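Local coordinates for acetyl-CoA hydrolase/transferase family protein (Porphyromonas gingivalis, PDB 2NVV) that probably hydrolyses acetyl-CoA or transfers its coenzyme A to another carboxylate, and binds zinc, at residues V70-D75 against K87-L92; L293-R298 against D322-K327; K434-R439 against K465-Q470; R183-Y188 against S336-I341. All blocks are in the same frame, centred on the assembly; numbering follows the deposited sequence.

In the fold
Contact 1 comes first along the chain, closing a short loop in which strand 77-81 separates helix 65-73 from helix 87-94. It is complete before residues 183-188 open contact 4, whose long excursion returns only at 336-341 and ties the N-terminal family region to helix 339-345. Contact 2 lies within that excursion, joining the ends of helices 288-295 and 321-324 (nearest atoms about 13 Å from contact 4). Contact 3 follows last and stands alone, setting the start of helix 436-446 against the loop 465-470. No pair of contacts crosses along the chain. Contacts 3 and 4 both also touch the second subunit.

Contact 1: V70-D75 against K87-L92; sequences VLAQAD and KDLRNL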
loop_
_atom_site.group_PDB
_atom_site.type_symbol
_atom_site.label_atom_id
_atom_site.label_comp_id
_atom_site.label_asym_id
_atom_site.label_seq_id
_atom_site.Cartn_x
_atom_site.Cartn_y
_atom_site.Cartn_z
ATOM N N VAL A 70 -3.918 -26.471 -18.662
ATOM C CA VAL A 70 -4.936 -27.339 -19.227
ATOM C C VAL A 70 -6.316 -26.651 -19.265
ATOM O O VAL A 70 -7.054 -26.771 -20.251
ATOM C CB VAL A 70 -5.013 -28.676 -18.437
ATOM C CG1 VAL A 70 -5.548 -28.440 -17.032
ATOM C CG2 VAL A 70 -5.875 -29.661 -19.189
ATOM N N LEU A 71 -6.649 -25.918 -18.205
ATOM C CA LEU A 71 -7.933 -25.237 -18.121
ATOM C C LEU A 71 -8.033 -24.113 -19.146
ATOM O O LEU A 71 -9.098 -23.867 -19.716
ATOM C CB LEU A 71 -8.141 -24.696 -16.703
ATOM C CG LEU A 71 -9.160 -25.396 -15.778
ATOM C CD1 LEU A 71 -9.602 -26.745 -16.349
ATOM C CD2 LEU A 71 -8.548 -25.562 -14.382
ATOM N N ALA A 72 -6.918 -23.435 -19.382
ATOM C CA ALA A 72 -6.873 -22.346 -20.345
ATOM C C ALA A 72 -6.958 -22.891 -21.769
ATOM O O ALA A 72 -7.647 -22.324 -22.602
ATOM C CB ALA A 72 -5.583 -21.545 -20.167
ATOM N N GLN A 73 -6.245 -23.983 -22.049
ATOM C CA GLN A 73 -6.266 -24.590 -23.375
ATOM C C GLN A 73 -7.680 -25.084 -23.655
ATOM O O GLN A 73 -8.110 -25.155 -24.803
ATOM C CB GLN A 73 -5.294 -25.771 -23.454
ATOM C CG GLN A 73 -3.844 -25.425 -23.207
ATOM C CD GLN A 73 -2.911 -26.625 -23.382
ATOM O OE1 GLN A 73 -3.170 -27.725 -22.868
ATOM N NE2 GLN A 73 -1.812 -26.411 -24.100
ATOM N N ALA A 74 -8.393 -25.437 -22.589
ATOM C CA ALA A 74 -9.772 -25.915 -22.684
ATOM C C ALA A 74 -10.745 -24.747 -22.828
ATOM O O ALA A 74 -11.936 -24.949 -23.068
ATOM C CB ALA A 74 -10.130 -26.727 -21.448
ATOM N N ASP A 75 -10.236 -23.529 -22.685
ATOM C CA ASP A 75 -11.065 -22.333 -22.787
ATOM C C ASP A 75 -12.252 -22.460 -21.825
ATOM O O ASP A 75 -13.396 -22.251 -22.193
ATOM C CB ASP A 75 -11.548 -22.154 -24.235
ATOM C CG ASP A 75 -12.256 -20.813 -24.464
ATOM O OD1 ASP A 75 -11.979 -19.847 -23.718
ATOM O OD2 ASP A 75 -13.082 -20.725 -25.397
ATOM N N LYS A 87 1.831 -19.716 -19.483
ATOM C CA LYS A 87 1.811 -19.143 -20.832
ATOM C C LYS A 87 0.481 -19.227 -21.565
ATOM O O LYS A 87 0.080 -18.290 -22.245
ATOM C CB LYS A 87 2.906 -19.792 -21.685
ATOM C CG LYS A 87 2.683 -21.265 -22.018
ATOM C CD LYS A 87 4.012 -21.985 -22.262
ATOM C CE LYS A 87 4.888 -21.241 -23.256
ATOM N NZ LYS A 87 6.296 -21.729 -23.249
ATOM N N ASP A 88 -0.199 -20.357 -21.436
ATOM C CA ASP A 88 -1.487 -20.540 -22.084
ATOM C C ASP A 88 -2.526 -19.608 -21.480
ATOM O O ASP A 88 -3.256 -18.930 -22.210
ATOM C CB ASP A 88 -1.944 -21.999 -21.958
ATOM C CG ASP A 88 -1.055 -22.950 -22.737
ATOM O OD1 ASP A 88 -0.935 -22.757 -23.963
ATOM O OD2 ASP A 88 -0.472 -23.874 -22.126
ATOM N N LEU A 89 -2.593 -19.570 -20.151
ATOM C CA LEU A 89 -3.540 -18.694 -19.481
ATOM C C LEU A 89 -3.175 -17.235 -19.745
ATOM O O LEU A 89 -4.047 -16.414 -19.989
ATOM C CB LEU A 89 -3.555 -18.965 -17.975
ATOM C CG LEU A 89 -4.464 -18.053 -17.140
ATOM C CD1 LEU A 89 -5.881 -18.051 -17.715
ATOM C CD2 LEU A 89 -4.465 -18.529 -15.689
ATOM N N ARG A 90 -1.881 -16.925 -19.706
ATOM C CA ARG A 90 -1.398 -15.570 -19.946
ATOM C C ARG A 90 -1.801 -15.047 -21.315
ATOM O O ARG A 90 -2.187 -13.887 -21.446
ATOM C CB ARG A 90 0.115 -15.524 -19.810
ATOM C CG ARG A 90 0.746 -14.141 -20.041
ATOM C CD ARG A 90 2.114 -14.089 -19.373
ATOM N NE ARG A 90 2.852 -15.316 -19.645
ATOM C CZ ARG A 90 3.550 -15.999 -18.747
ATOM N NH1 ARG A 90 4.180 -17.104 -19.113
ATOM N NH2 ARG A 90 3.621 -15.596 -17.489
ATOM N N ASN A 91 -1.714 -15.896 -22.334
ATOM C CA ASN A 91 -2.099 -15.493 -23.686
ATOM C C ASN A 91 -3.610 -15.332 -23.752
ATOM O O ASN A 91 -4.119 -14.372 -24.329
ATOM C CB ASN A 91 -1.652 -16.541 -24.704
ATOM C CG ASN A 91 -0.152 -16.590 -24.864
ATOM O OD1 ASN A 91 0.390 -17.544 -25.431
ATOM N ND2 ASN A 91 0.533 -15.561 -24.368
ATOM N N LEU A 92 -4.324 -16.288 -23.160
ATOM C CA LEU A 92 -5.782 -16.250 -23.132
ATOM C C LEU A 92 -6.221 -14.902 -22.562
ATOM O O LEU A 92 -7.157 -14.279 -23.056
ATOM C CB LEU A 92 -6.308 -17.380 -22.251
ATOM C CG LEU A 92 -7.818 -17.591 -22.168
ATOM C CD1 LEU A 92 -8.331 -18.002 -23.532
ATOM C CD2 LEU A 92 -8.148 -18.660 -21.136
#
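Ala72 O takes the backbone amide of Asp75, 2.9 Å from Asp75 N, while the methyl CD2 of Leu92 rests 4.0 Å from that same Ala72 O. The bond belongs to a Schellman motif that closes the last turn of helix 65-73, with Asp75 at a positive phi of 54°. This helix and helix 87-94 flank strand 77-81 in sequence, in the Rossmann-like succession of helices and parallel strands of the N-terminal region. They pack side by side through Ala72. Its single methyl lets the backbones close to 5.0 Å between Ala72 CA and Leu89 CA, and Ala72 CB lies 3.6 Å from Leu89 CA. A larger apolar group then fills in beside it: Leu92 swings CG anti to its backbone N (chi1 -175°) and brings CD2 to 4.0 Å from Ala72 CB. Polar residues suit the outer border, where Gln73 reaches out on an extended chain and lays its amide beside the carboxylate of Asp88, the two planes turned 47° apart. Gln73 NE2 and Asp88 OD2 are 3.5 Å apart, but the angle is too poor for a hydrogen bond. Leu89 also packs on Gln84, and its backbone N donates to Asn86 OD1. Just past the C-terminal end of helix 65-73, Leu92 CD1 sits 4.1 Å from Asp75 OD1, a carboxylate oxygen with a weak, long ion pair to Lys54.

Contact 2: L293-R298 against D322-K327; sequences LMKKGR and DFFKDK
The Phe323 ring offers its edge to the backbone of the other helix end: Met294 O lies in the ring plane, 3.4 Å from Phe323 CZ. Over one face of the same ring stands Lys327 CE, offset toward the rim. Phe323 in turn points its CD2 over the centre of one face of Phe324, 3.5 Å above that plane, while the edge of Phe324 meets the aliphatic part of Lys295, with Lys295 CD 3.5 Å from Phe324 CZ. Met294, a selenomethionine here, carries its CG anti to the backbone N (chi1 -159°) and makes a Met-aromatic contact, SE 5.5 Å from the Phe324 ring centroid and oblique to it; the placement of its end methyl is doubtful. Both segments end short helices that lead into strands, and the backbone of Lys327 is hydrogen-bonded to that of Ala302 in strand 299-304. The polar ends are turned to partners of their own: Lys327 NZ donates to Phe323 O at 2.8 Å and, weakly, to Asp326 OD2 in a salt bridge, and Lys295 NZ forms a salt bridge with Asp316. Met294 O also accepts from Gly297 N at 3.0 Å. Across the contact ring edges, a lysine stem and the selenomethionine meet, and the slightly positive rim of Phe323 would probably favour the carbonyl oxygen of Met294.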
loop_
_atom_site.group_PDB
_atom_site.type_symbol
_atom_site.label_atom_id
_atom_site.label_comp_id
_atom_site.label_asym_id
_atom_site.label_seq_id
_atom_site.Cartn_x
_atom_site.Cartn_y
_atom_site.Cartn_z
ATOM N N LEU A 293 21.222 -22.638 2.137
ATOM C CA LEU A 293 21.770 -21.805 3.199
ATOM C C LEU A 293 21.379 -22.336 4.566
ATOM O O LEU A 293 22.098 -22.150 5.554
ATOM C CB LEU A 293 21.272 -20.368 3.050
ATOM C CG LEU A 293 21.859 -19.644 1.840
ATOM C CD1 LEU A 293 21.260 -18.249 1.717
ATOM C CD2 LEU A 293 23.384 -19.579 1.988
HETATM N N MSE A 294 20.230 -23.000 4.612
HETATM C CA MSE A 294 19.710 -23.584 5.838
HETATM C C MSE A 294 20.608 -24.740 6.291
HETATM O O MSE A 294 20.930 -24.867 7.476
HETATM C CB MSE A 294 18.288 -24.080 5.589
HETATM C CG MSE A 294 17.466 -24.248 6.829
HETATM SE SE MSE A 294 15.619 -24.526 6.374
HETATM C CE MSE A 294 15.343 -26.171 7.359
ATOM N N LYS A 295 21.011 -25.581 5.336
ATOM C CA LYS A 295 21.874 -26.724 5.640
ATOM C C LYS A 295 23.260 -26.271 6.120
ATOM O O LYS A 295 23.977 -27.024 6.775
ATOM C CB LYS A 295 22.019 -27.614 4.412
ATOM C CG LYS A 295 20.705 -27.972 3.758
ATOM C CD LYS A 295 20.621 -29.457 3.468
ATOM C CE LYS A 295 21.722 -29.921 2.547
ATOM N NZ LYS A 295 21.758 -31.404 2.530
ATOM N N LYS A 296 23.629 -25.038 5.793
ATOM C CA LYS A 296 24.915 -24.500 6.217
ATOM C C LYS A 296 24.757 -23.624 7.463
ATOM O O LYS A 296 25.684 -22.905 7.857
ATOM C CB LYS A 296 25.544 -23.682 5.085
ATOM C CG LYS A 296 25.717 -24.457 3.784
ATOM C CD LYS A 296 26.616 -23.719 2.812
ATOM C CE LYS A 296 26.054 -22.342 2.452
ATOM N NZ LYS A 296 27.019 -21.542 1.627
ATOM N N GLY A 297 23.574 -23.682 8.071
ATOM C CA GLY A 297 23.315 -22.899 9.267
ATOM C C GLY A 297 23.262 -21.407 8.971
ATOM O O GLY A 297 23.168 -20.574 9.879
ATOM N N ARG A 298 23.312 -21.070 7.688
ATOM C CA ARG A 298 23.278 -19.689 7.242
ATOM C C ARG A 298 21.892 -19.079 7.477
ATOM O O ARG A 298 21.768 -17.911 7.841
ATOM C CB ARG A 298 23.652 -19.645 5.764
ATOM C CG ARG A 298 23.517 -18.296 5.112
ATOM C CD ARG A 298 24.133 -17.182 5.955
ATOM N NE ARG A 298 25.554 -17.365 6.285
ATOM C CZ ARG A 298 26.280 -16.425 6.871
ATOM N NH1 ARG A 298 25.720 -15.263 7.176
ATOM N NH2 ARG A 298 27.558 -16.645 7.157
ATOM N N ASP A 322 14.227 -34.672 10.606
ATOM C CA ASP A 322 14.967 -34.492 11.860
ATOM C C ASP A 322 15.623 -33.113 11.951
ATOM O O ASP A 322 15.775 -32.538 13.034
ATOM C CB ASP A 322 16.062 -35.558 11.986
ATOM C CG ASP A 322 16.643 -35.972 10.638
ATOM O OD1 ASP A 322 15.873 -36.553 9.833
ATOM O OD2 ASP A 322 17.850 -35.738 10.380
ATOM N N PHE A 323 16.002 -32.597 10.790
ATOM C CA PHE A 323 16.660 -31.317 10.689
ATOM C C PHE A 323 15.740 -30.186 10.220
ATOM O O PHE A 323 15.760 -29.098 10.792
ATOM C CB PHE A 323 17.845 -31.462 9.727
ATOM C CG PHE A 323 18.591 -30.188 9.474
ATOM C CD1 PHE A 323 19.509 -29.706 10.407
ATOM C CD2 PHE A 323 18.374 -29.461 8.307
ATOM C CE1 PHE A 323 20.199 -28.515 10.173
ATOM C CE2 PHE A 323 19.058 -28.267 8.064
ATOM C CZ PHE A 323 19.970 -27.793 8.993
ATOM N N PHE A 324 14.928 -30.448 9.198
ATOM C CA PHE A 324 14.060 -29.424 8.626
ATOM C C PHE A 324 12.725 -29.129 9.294
ATOM O O PHE A 324 12.276 -27.994 9.283
ATOM C CB PHE A 324 13.806 -29.735 7.149
ATOM C CG PHE A 324 15.055 -29.817 6.322
ATOM C CD1 PHE A 324 15.752 -31.014 6.213
ATOM C CD2 PHE A 324 15.545 -28.696 5.673
ATOM C CE1 PHE A 324 16.922 -31.092 5.469
ATOM C CE2 PHE A 324 16.711 -28.754 4.928
ATOM C CZ PHE A 324 17.405 -29.958 4.824
ATOM N N LYS A 325 12.102 -30.147 9.867
ATOM C CA LYS A 325 10.791 -30.010 10.497
ATOM C C LYS A 325 10.583 -28.774 11.377
ATOM O O LYS A 325 9.571 -28.081 11.259
ATOM C CB LYS A 325 10.474 -31.269 11.306
ATOM C CG LYS A 325 8.991 -31.483 11.541
ATOM C CD LYS A 325 8.678 -32.971 11.685
ATOM C CE LYS A 325 7.182 -33.191 11.750
ATOM N NZ LYS A 325 6.522 -32.431 10.664
ATOM N N ASP A 326 11.547 -28.504 12.245
ATOM C CA ASP A 326 11.479 -27.366 13.155
ATOM C C ASP A 326 12.105 -26.085 12.591
ATOM O O ASP A 326 12.278 -25.104 13.317
ATOM C CB ASP A 326 12.178 -27.728 14.464
ATOM C CG ASP A 326 13.539 -28.368 14.227
ATOM O OD1 ASP A 326 13.579 -29.495 13.679
ATOM O OD2 ASP A 326 14.568 -27.746 14.576
ATOM N N LYS A 327 12.444 -26.086 11.306
ATOM C CA LYS A 327 13.062 -24.909 10.703
ATOM C C LYS A 327 12.245 -24.315 9.577
ATOM O O LYS A 327 12.547 -23.221 9.099
ATOM C CB LYS A 327 14.453 -25.245 10.187
ATOM C CG LYS A 327 15.436 -25.641 11.262
ATOM C CD LYS A 327 16.768 -26.084 10.664
ATOM C CE LYS A 327 17.721 -26.517 11.773
ATOM N NZ LYS A 327 17.075 -27.504 12.693
#

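Contact 3: K434-R439 against K465-Q470; sequences KNPRER and KGQTPQ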
loop_
_atom_site.group_PDB
_atom_site.type_symbol
_atom_site.label_atom_id
_atom_site.label_comp_id
_atom_site.label_asym_id
_atom_site.label_seq_id
_atom_site.Cartn_x
_atom_site.Cartn_y
_atom_site.Cartn_z
ATOM N N LYS A 434 14.611 11.874 -0.197
ATOM C CA LYS A 434 14.836 12.627 -1.428
ATOM C C LYS A 434 13.567 12.984 -2.173
ATOM O O LYS A 434 12.595 12.229 -2.158
ATOM C CB LYS A 434 15.759 11.831 -2.354
ATOM C CG LYS A 434 17.188 11.820 -1.876
ATOM C CD LYS A 434 18.041 10.820 -2.626
ATOM C CE LYS A 434 19.492 10.923 -2.148
ATOM N NZ LYS A 434 20.350 9.834 -2.672
ATOM N N ASN A 435 13.573 14.145 -2.812
ATOM C CA ASN A 435 12.417 14.579 -3.582
ATOM C C ASN A 435 12.571 13.959 -4.970
ATOM O O ASN A 435 13.546 13.246 -5.219
ATOM C CB ASN A 435 12.355 16.119 -3.654
ATOM C CG ASN A 435 13.481 16.722 -4.464
ATOM O OD1 ASN A 435 13.525 17.927 -4.663
ATOM N ND2 ASN A 435 14.390 15.888 -4.938
ATOM N N PRO A 436 11.625 14.221 -5.888
ATOM C CA PRO A 436 11.722 13.640 -7.234
ATOM C C PRO A 436 13.032 13.857 -7.990
ATOM O O PRO A 436 13.638 12.899 -8.475
ATOM C CB PRO A 436 10.512 14.238 -7.945
ATOM C CG PRO A 436 9.503 14.304 -6.824
ATOM C CD PRO A 436 10.318 14.879 -5.694
ATOM N N ARG A 437 13.476 15.109 -8.080
ATOM C CA ARG A 437 14.708 15.423 -8.791
ATOM C C ARG A 437 15.950 14.792 -8.181
ATOM O O ARG A 437 16.832 14.312 -8.903
ATOM C CB ARG A 437 14.902 16.932 -8.878
ATOM C CG ARG A 437 14.076 17.575 -9.969
ATOM C CD ARG A 437 14.315 19.072 -10.057
ATOM N NE ARG A 437 13.496 19.659 -11.111
ATOM C CZ ARG A 437 13.739 19.514 -12.410
ATOM N NH1 ARG A 437 12.931 20.079 -13.305
ATOM N NH2 ARG A 437 14.799 18.822 -12.820
ATOM N N GLU A 438 16.025 14.792 -6.857
ATOM C CA GLU A 438 17.175 14.215 -6.169
ATOM C C GLU A 438 17.238 12.699 -6.319
ATOM O O GLU A 438 18.311 12.121 -6.444
ATOM C CB GLU A 438 17.146 14.599 -4.684
ATOM C CG GLU A 438 17.156 16.102 -4.475
ATOM C CD GLU A 438 16.734 16.507 -3.079
ATOM O OE1 GLU A 438 15.872 15.817 -2.490
ATOM O OE2 GLU A 438 17.251 17.532 -2.575
ATOM N N ARG A 439 16.087 12.042 -6.327
ATOM C CA ARG A 439 16.116 10.593 -6.461
ATOM C C ARG A 439 16.313 10.165 -7.930
ATOM O O ARG A 439 16.784 9.066 -8.207
ATOM C CB ARG A 439 14.862 9.969 -5.812
ATOM C CG ARG A 439 13.584 10.031 -6.594
ATOM C CD ARG A 439 12.510 9.244 -5.844
ATOM N NE ARG A 439 11.907 10.025 -4.773
ATOM C CZ ARG A 439 10.824 10.781 -4.933
ATOM N NH1 ARG A 439 10.331 11.470 -3.902
ATOM N NH2 ARG A 439 10.219 10.833 -6.119
ATOM N N LYS A 465 8.017 22.494 -15.343
ATOM C CA LYS A 465 7.969 23.115 -14.028
ATOM C C LYS A 465 7.148 22.311 -13.026
ATOM O O LYS A 465 6.133 21.697 -13.384
ATOM C CB LYS A 465 7.401 24.530 -14.138
ATOM C CG LYS A 465 8.377 25.518 -14.764
ATOM C CD LYS A 465 7.776 26.898 -14.942
ATOM C CE LYS A 465 8.801 27.855 -15.536
ATOM N NZ LYS A 465 9.320 27.370 -16.844
ATOM N N GLY A 466 7.595 22.305 -11.773
ATOM C CA GLY A 466 6.859 21.590 -10.749
ATOM C C GLY A 466 7.646 20.590 -9.931
ATOM O O GLY A 466 8.817 20.325 -10.195
ATOM N N GLN A 467 6.980 20.053 -8.913
ATOM C CA GLN A 467 7.543 19.049 -8.016
ATOM C C GLN A 467 8.104 17.860 -8.809
ATOM O O GLN A 467 9.215 17.407 -8.552
ATOM C CB GLN A 467 6.443 18.583 -7.056
ATOM C CG GLN A 467 6.712 17.297 -6.300
ATOM C CD GLN A 467 7.705 17.457 -5.163
ATOM O OE1 GLN A 467 7.936 16.524 -4.400
ATOM N NE2 GLN A 467 8.299 18.637 -5.050
ATOM N N THR A 468 7.347 17.376 -9.787
ATOM C CA THR A 468 7.776 16.237 -10.600
ATOM C C THR A 468 7.918 16.648 -12.070
ATOM O O THR A 468 6.931 16.976 -12.735
ATOM C CB THR A 468 6.760 15.069 -10.474
ATOM O OG1 THR A 468 6.603 14.722 -9.089
ATOM C CG2 THR A 468 7.235 13.851 -11.248
ATOM N N PRO A 469 9.161 16.635 -12.588
ATOM C CA PRO A 469 9.517 16.998 -13.964
ATOM C C PRO A 469 9.081 16.030 -15.066
ATOM O O PRO A 469 9.872 15.727 -15.966
ATOM C CB PRO A 469 11.046 17.113 -13.916
ATOM C CG PRO A 469 11.375 17.228 -12.465
ATOM C CD PRO A 469 10.376 16.330 -11.814
ATOM N N GLN A 470 7.843 15.545 -15.014
ATOM C CA GLN A 470 7.356 14.635 -16.059
ATOM C C GLN A 470 6.859 15.445 -17.254
ATOM O O GLN A 470 6.094 16.398 -17.097
ATOM C CB GLN A 470 6.227 13.743 -15.527
ATOM C CG GLN A 470 6.700 12.592 -14.662
ATOM C CD GLN A 470 7.378 11.493 -15.459
ATOM O OE1 GLN A 470 7.927 11.730 -16.527
ATOM N NE2 GLN A 470 7.358 10.285 -14.929
#
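With CG set anti to its carbonyl carbon (chi1 -80°) and the chain then extended as far as NE, Arg437 carries its guanidinium across to Pro469, while the turn at chi4 (-74°) lays the planar group flat against the proline. Pro469 CG sits over the centre of one face of it, 3.2 Å above the plane, an apolar lid for a delocalised cation; Arg437 NH2 is kept in place by its bond to Leu460 O. Beside it, Pro436 presses its ring into the loop, CB 3.5 Å from Gln467 O and CG 3.7 Å from Thr468 OG1. Proline suits the first turn of a helix, where a backbone N-H is not needed, and Asn435 is at the N-cap just before it. Glu438 reaches back to this start, its OE1 accepting from Asn435 N at 2.9 Å, nearly straight at 174°. Arg439 donates NH1 to Lys434 O, whereas its NH2 makes a salt bridge with Glu416 OE2; as a second-shell residue Arg439 may orient that zinc ligand. The contact sets the start of helix 436-446, downstream of strand 427-430, against the loop between helices 453-459 and 477-484, where Thr468 also bonds through its backbone to the second subunit.

Contact 4: R183-Y188 against S336-I341; sequences RELPVY and SNNPEI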
loop_
_atom_site.group_PDB
_atom_site.type_symbol
_atom_site.label_atom_id
_atom_site.label_comp_id
_atom_site.label_asym_id
_atom_site.label_seq_id
_atom_site.Cartn_x
_atom_site.Cartn_y
_atom_site.Cartn_z
ATOM N N ARG A 183 -9.162 -9.932 16.357
ATOM C CA ARG A 183 -8.147 -9.710 17.377
ATOM C C ARG A 183 -6.807 -9.589 16.641
ATOM O O ARG A 183 -6.762 -9.637 15.412
ATOM C CB ARG A 183 -8.096 -10.892 18.343
ATOM C CG ARG A 183 -9.413 -11.198 19.023
ATOM C CD ARG A 183 -9.886 -10.045 19.868
ATOM N NE ARG A 183 -8.994 -9.781 20.993
ATOM C CZ ARG A 183 -9.154 -8.768 21.844
ATOM N NH1 ARG A 183 -10.168 -7.924 21.687
ATOM N NH2 ARG A 183 -8.311 -8.606 22.857
ATOM N N GLU A 184 -5.715 -9.438 17.375
ATOM C CA GLU A 184 -4.420 -9.320 16.722
ATOM C C GLU A 184 -3.945 -10.687 16.238
ATOM O O GLU A 184 -4.423 -11.721 16.701
ATOM C CB GLU A 184 -3.392 -8.703 17.685
ATOM C CG GLU A 184 -2.736 -9.660 18.682
ATOM C CD GLU A 184 -3.677 -10.190 19.749
ATOM O OE1 GLU A 184 -4.750 -9.583 19.975
ATOM O OE2 GLU A 184 -3.324 -11.212 20.378
ATOM N N LEU A 185 -3.021 -10.685 15.284
ATOM C CA LEU A 185 -2.447 -11.920 14.756
ATOM C C LEU A 185 -1.155 -12.085 15.562
ATOM O O LEU A 185 -0.147 -11.468 15.260
ATOM C CB LEU A 185 -2.139 -11.751 13.271
ATOM C CG LEU A 185 -3.226 -11.060 12.447
ATOM C CD1 LEU A 185 -2.729 -10.898 11.037
ATOM C CD2 LEU A 185 -4.517 -11.862 12.485
ATOM N N PRO A 186 -1.188 -12.931 16.602
ATOM C CA PRO A 186 -0.080 -13.224 17.517
ATOM C C PRO A 186 1.272 -13.756 17.028
ATOM O O PRO A 186 1.801 -14.713 17.598
ATOM C CB PRO A 186 -0.729 -14.151 18.545
ATOM C CG PRO A 186 -1.723 -14.893 17.742
ATOM C CD PRO A 186 -2.338 -13.812 16.886
ATOM N N VAL A 187 1.845 -13.148 15.998
ATOM C CA VAL A 187 3.157 -13.579 15.555
ATOM C C VAL A 187 4.106 -12.415 15.783
ATOM O O VAL A 187 3.969 -11.345 15.183
ATOM C CB VAL A 187 3.164 -14.043 14.063
ATOM C CG1 VAL A 187 2.364 -13.101 13.227
ATOM C CG2 VAL A 187 4.587 -14.110 13.527
ATOM N N TYR A 188 5.053 -12.626 16.693
ATOM C CA TYR A 188 6.036 -11.615 17.055
ATOM C C TYR A 188 7.443 -12.037 16.626
ATOM O O TYR A 188 8.405 -11.277 16.744
ATOM C CB TYR A 188 5.974 -11.390 18.564
ATOM C CG TYR A 188 4.558 -11.138 19.039
ATOM C CD1 TYR A 188 3.980 -9.875 18.930
ATOM C CD2 TYR A 188 3.765 -12.184 19.502
ATOM C CE1 TYR A 188 2.636 -9.662 19.261
ATOM C CE2 TYR A 188 2.429 -11.984 19.835
ATOM C CZ TYR A 188 1.871 -10.721 19.707
ATOM O OH TYR A 188 0.536 -10.530 20.002
ATOM N N SER A 336 1.328 -15.235 5.793
ATOM C CA SER A 336 2.678 -15.093 5.264
ATOM C C SER A 336 2.923 -13.709 4.634
ATOM O O SER A 336 4.051 -13.209 4.635
ATOM C CB SER A 336 2.967 -16.197 4.232
ATOM O OG SER A 336 2.219 -16.021 3.042
ATOM N N ASN A 337 1.866 -13.094 4.116
ATOM C CA ASN A 337 1.963 -11.783 3.465
ATOM C C ASN A 337 1.235 -10.692 4.227
ATOM O O ASN A 337 0.983 -9.628 3.685
ATOM C CB ASN A 337 1.350 -11.844 2.058
ATOM C CG ASN A 337 2.076 -12.794 1.139
ATOM O OD1 ASN A 337 2.575 -13.839 1.563
ATOM N ND2 ASN A 337 2.126 -12.443 -0.135
ATOM N N ASN A 338 0.914 -10.939 5.485
ATOM C CA ASN A 338 0.157 -9.960 6.248
ATOM C C ASN A 338 0.869 -8.656 6.599
ATOM O O ASN A 338 1.942 -8.655 7.189
ATOM C CB ASN A 338 -0.385 -10.609 7.524
ATOM C CG ASN A 338 -1.543 -9.834 8.119
ATOM O OD1 ASN A 338 -1.357 -8.775 8.718
ATOM N ND2 ASN A 338 -2.748 -10.348 7.938
ATOM N N PRO A 339 0.266 -7.517 6.227
ATOM C CA PRO A 339 0.814 -6.183 6.498
ATOM C C PRO A 339 1.148 -6.001 7.976
ATOM O O PRO A 339 2.197 -5.478 8.327
ATOM C CB PRO A 339 -0.310 -5.258 6.037
ATOM C CG PRO A 339 -0.899 -6.016 4.862
ATOM C CD PRO A 339 -0.951 -7.431 5.391
ATOM N N GLU A 340 0.244 -6.442 8.840
ATOM C CA GLU A 340 0.430 -6.352 10.291
ATOM C C GLU A 340 1.712 -7.071 10.736
ATOM O O GLU A 340 2.532 -6.507 11.463
ATOM C CB GLU A 340 -0.779 -6.969 11.005
ATOM C CG GLU A 340 -0.731 -6.923 12.526
ATOM C CD GLU A 340 -1.948 -7.563 13.188
ATOM O OE1 GLU A 340 -3.080 -7.333 12.727
ATOM O OE2 GLU A 340 -1.776 -8.289 14.185
ATOM N N ILE A 341 1.883 -8.312 10.293
ATOM C CA ILE A 341 3.061 -9.093 10.655
ATOM C C ILE A 341 4.338 -8.534 10.038
ATOM O O ILE A 341 5.363 -8.402 10.713
ATOM C CB ILE A 341 2.950 -10.566 10.197
ATOM C CG1 ILE A 341 1.568 -11.149 10.528
ATOM C CG2 ILE A 341 4.043 -11.380 10.872
ATOM C CD1 ILE A 341 1.022 -10.736 11.872
#
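Leu185 N donates to the carboxylate of Glu340 at OE2, 2.9 Å away and almost straight (169°), on the syn side and 23° out of the carboxylate plane. This bond secures the loop 183-188 of the N-terminal family region to the capped start of helix 339-345 in the C-terminal one. Glu340 reaches it on a fully extended chain, CG anti to the backbone N (chi1 -179°). Apolar groups pack beside the bond: Leu185 CB faces the end of Ile341, and Val187 crosses Ile341 at about a right angle, Val187 CG2 3.8 Å from Ile341 CG2. Branched and apolar residues suit this buried place. Leu185 and Asn338 approach from opposite directions, so that Leu185 CD1 meets the side-chain amide. That asparagine is the N-cap: its OD1 accepts from Glu340 N at 2.8 Å, and its ND2 bonds to Glu334 O. A second shell positions the first. Arg344 NH2 forms a salt bridge with Glu340 OE2, while Arg344 NH1 holds both Leu185 O and Val187 O, so one arginine clamps loop and helix together. Across the dimer interface, Glu184 OE1 bonds to Tyr188 OH of the second subunit. Farther out, Asn337 ND2 donates to OE2 of Glu284, the predicted thioester-forming residue, and Asn337 OD1 accepts from Ser336 OG at 2.7 Å.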